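Local coordinates for protein phosphoribosylformylglycinamidine synthase 2 (Thermus thermophilus, PDB 3VIU) that belongs to the PurM-like, AIR synthase-related family as a long single chain with two tandemly repeated pairs of domains and carries bound adenosine-5'-diphosphate and magnesium, at residues Val71-Glu76 and Leu181-Leu186. Numbering follows the deposited sequence.
Sequences VVRVGE and LREEHL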
loop_
_atom_site.group_PDB
_atom_site.type_symbol
_atom_site.label_atom_id
_atom_site.label_comp_id
_atom_site.label_asym_id
_atom_site.label_seq_id
_atom_site.Cartn_x
_atom_site.Cartn_y
_atom_site.Cartn_z
ATOM N N VAL A 71 -0.071 8.968 10.582
ATOM C CA VAL A 71 0.875 10.065 10.474
ATOM C C VAL A 71 2.063 9.825 11.380
ATOM O O VAL A 71 1.904 9.443 12.534
ATOM C CB VAL A 71 0.233 11.409 10.885
ATOM C CG1 VAL A 71 1.155 12.572 10.485
ATOM C CG2 VAL A 71 -1.142 11.546 10.249
ATOM N N VAL A 72 3.256 10.048 10.845
ATOM C CA VAL A 72 4.477 9.874 11.614
ATOM C C VAL A 72 5.312 11.138 11.503
ATOM O O VAL A 72 5.188 11.899 10.541
ATOM C CB VAL A 72 5.315 8.682 11.100
ATOM C CG1 VAL A 72 4.500 7.404 11.184
ATOM C CG2 VAL A 72 5.786 8.943 9.673
ATOM N N ARG A 73 6.157 11.357 12.502
ATOM C CA ARG A 73 7.036 12.519 12.541
ATOM C C ARG A 73 8.279 12.216 11.708
ATOM O O ARG A 73 8.829 11.117 11.802
ATOM C CB ARG A 73 7.434 12.801 13.993
ATOM C CG ARG A 73 8.345 13.986 14.181
ATOM C CD ARG A 73 7.860 14.811 15.347
ATOM N NE ARG A 73 8.000 14.121 16.620
ATOM C CZ ARG A 73 7.371 14.488 17.731
ATOM N NH1 ARG A 73 6.554 15.531 17.712
ATOM N NH2 ARG A 73 7.571 13.825 18.862
ATOM N N VAL A 74 8.719 13.172 10.893
ATOM C CA VAL A 74 9.905 12.953 10.073
ATOM C C VAL A 74 11.018 13.942 10.403
ATOM O O VAL A 74 12.126 13.841 9.870
ATOM C CB VAL A 74 9.582 13.017 8.559
ATOM C CG1 VAL A 74 8.467 12.028 8.222
ATOM C CG2 VAL A 74 9.186 14.421 8.161
ATOM N N GLY A 75 10.728 14.901 11.278
ATOM C CA GLY A 75 11.751 15.856 11.672
ATOM C C GLY A 75 11.663 17.281 11.163
ATOM O O GLY A 75 10.894 17.595 10.250
ATOM N N GLU A 76 12.474 18.146 11.768
ATOM C CA GLU A 76 12.528 19.555 11.425
ATOM C C GLU A 76 11.130 20.165 11.297
ATOM O O GLU A 76 10.894 21.077 10.500
ATOM C CB GLU A 76 13.344 19.750 10.143
ATOM C CG GLU A 76 14.787 19.262 10.298
ATOM C CD GLU A 76 15.700 19.624 9.128
ATOM O OE1 GLU A 76 16.832 19.089 9.084
ATOM O OE2 GLU A 76 15.301 20.442 8.262
ATOM N N LEU A 181 3.020 17.521 5.706
ATOM C CA LEU A 181 2.416 18.667 6.351
ATOM C C LEU A 181 3.277 19.104 7.518
ATOM O O LEU A 181 4.204 18.401 7.932
ATOM C CB LEU A 181 1.023 18.305 6.867
ATOM C CG LEU A 181 0.977 17.249 7.976
ATOM C CD1 LEU A 181 -0.408 17.239 8.599
ATOM C CD2 LEU A 181 1.327 15.875 7.424
ATOM N N ARG A 182 2.965 20.280 8.040
ATOM C CA ARG A 182 3.662 20.820 9.186
ATOM C C ARG A 182 2.911 20.203 10.351
ATOM O O ARG A 182 1.686 20.250 10.387
ATOM C CB ARG A 182 3.535 22.341 9.200
ATOM C CG ARG A 182 4.130 23.008 7.964
ATOM C CD ARG A 182 5.624 22.815 7.939
ATOM N NE ARG A 182 6.207 23.428 9.124
ATOM C CZ ARG A 182 7.455 23.243 9.540
ATOM N NH1 ARG A 182 8.279 22.448 8.867
ATOM N NH2 ARG A 182 7.871 23.860 10.638
ATOM N N GLU A 183 3.641 19.602 11.282
ATOM C CA GLU A 183 3.032 18.951 12.435
ATOM C C GLU A 183 1.949 19.831 13.065
ATOM O O GLU A 183 0.841 19.374 13.363
ATOM C CB GLU A 183 4.115 18.615 13.466
ATOM C CG GLU A 183 3.756 17.467 14.392
ATOM C CD GLU A 183 4.923 17.033 15.262
ATOM O OE1 GLU A 183 6.046 16.903 14.726
ATOM O OE2 GLU A 183 4.714 16.812 16.476
ATOM N N GLU A 184 2.287 21.099 13.250
ATOM C CA GLU A 184 1.394 22.089 13.840
ATOM C C GLU A 184 -0.003 22.112 13.216
ATOM O O GLU A 184 -0.948 22.613 13.825
ATOM C CB GLU A 184 2.033 23.468 13.699
ATOM C CG GLU A 184 2.277 23.861 12.242
ATOM C CD GLU A 184 3.190 25.061 12.092
ATOM O OE1 GLU A 184 2.926 26.097 12.743
ATOM O OE2 GLU A 184 4.169 24.967 11.319
ATOM N N HIS A 185 -0.131 21.572 12.005
ATOM C CA HIS A 185 -1.404 21.559 11.287
ATOM C C HIS A 185 -2.111 20.216 11.286
ATOM O O HIS A 185 -3.094 20.041 10.564
ATOM C CB HIS A 185 -1.186 21.973 9.832
ATOM C CG HIS A 185 -0.630 23.349 9.670
ATOM N ND1 HIS A 185 0.048 23.746 8.537
ATOM C CD2 HIS A 185 -0.664 24.428 10.486
ATOM C CE1 HIS A 185 0.407 25.010 8.663
ATOM N NE2 HIS A 185 -0.013 25.448 9.836
ATOM N N LEU A 186 -1.626 19.267 12.075
ATOM C CA LEU A 186 -2.245 17.949 12.100
ATOM C C LEU A 186 -3.716 17.964 12.511
ATOM O O LEU A 186 -4.044 18.190 13.678
ATOM C CB LEU A 186 -1.457 17.015 13.017
ATOM C CG LEU A 186 -1.993 15.588 13.171
ATOM C CD1 LEU A 186 -2.488 15.048 11.842
ATOM C CD2 LEU A 186 -0.886 14.707 13.729
#
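Arg73 and Glu183 meet in a salt bridge at the surface, NH1 to OE2 at 2.6 Å, with the side chains crossing at a slant and the guanidinium and carboxylate planes 38° apart. OE2 approaches the guanidinium from its rim, yet the N-H points well aside from it (120°), so as a hydrogen bond the pair is weak; the precise turn of the carboxylate is doubtful, because OE1 sits too close to Arg73 CD. Glu183 has CG anti to its backbone N (chi1 -156°) and then runs extended, which carries the acid across to an arginine whose chain bends at chi2 and chi3. At the inner end the tips of the Val71 and Leu186 side chains meet, CG2 against CD1 at 4.1 Å. At the other end Arg182 turns its folded side chain back, and NH1 makes a long, weak bond to the carbonyl O of Glu76 at 3.4 Å. Arg182 NE also faces Glu184 OE2, a salt bridge whose hydrogen bond is weak and long (3.4 Å), while Trp78 adds a cation-pi contact. A 3-10 turn at 183-185 follows strand 172-182. Strand 78-86 lies between strands 70-75 and 172-182 in the mixed sheet of the first PurM-like N-terminal domain, so the contact spans that middle strand; Leu62 of edge strand 61-63 touches Arg73, Glu183 and Leu186, and Met113 packs on Val71 and Leu186.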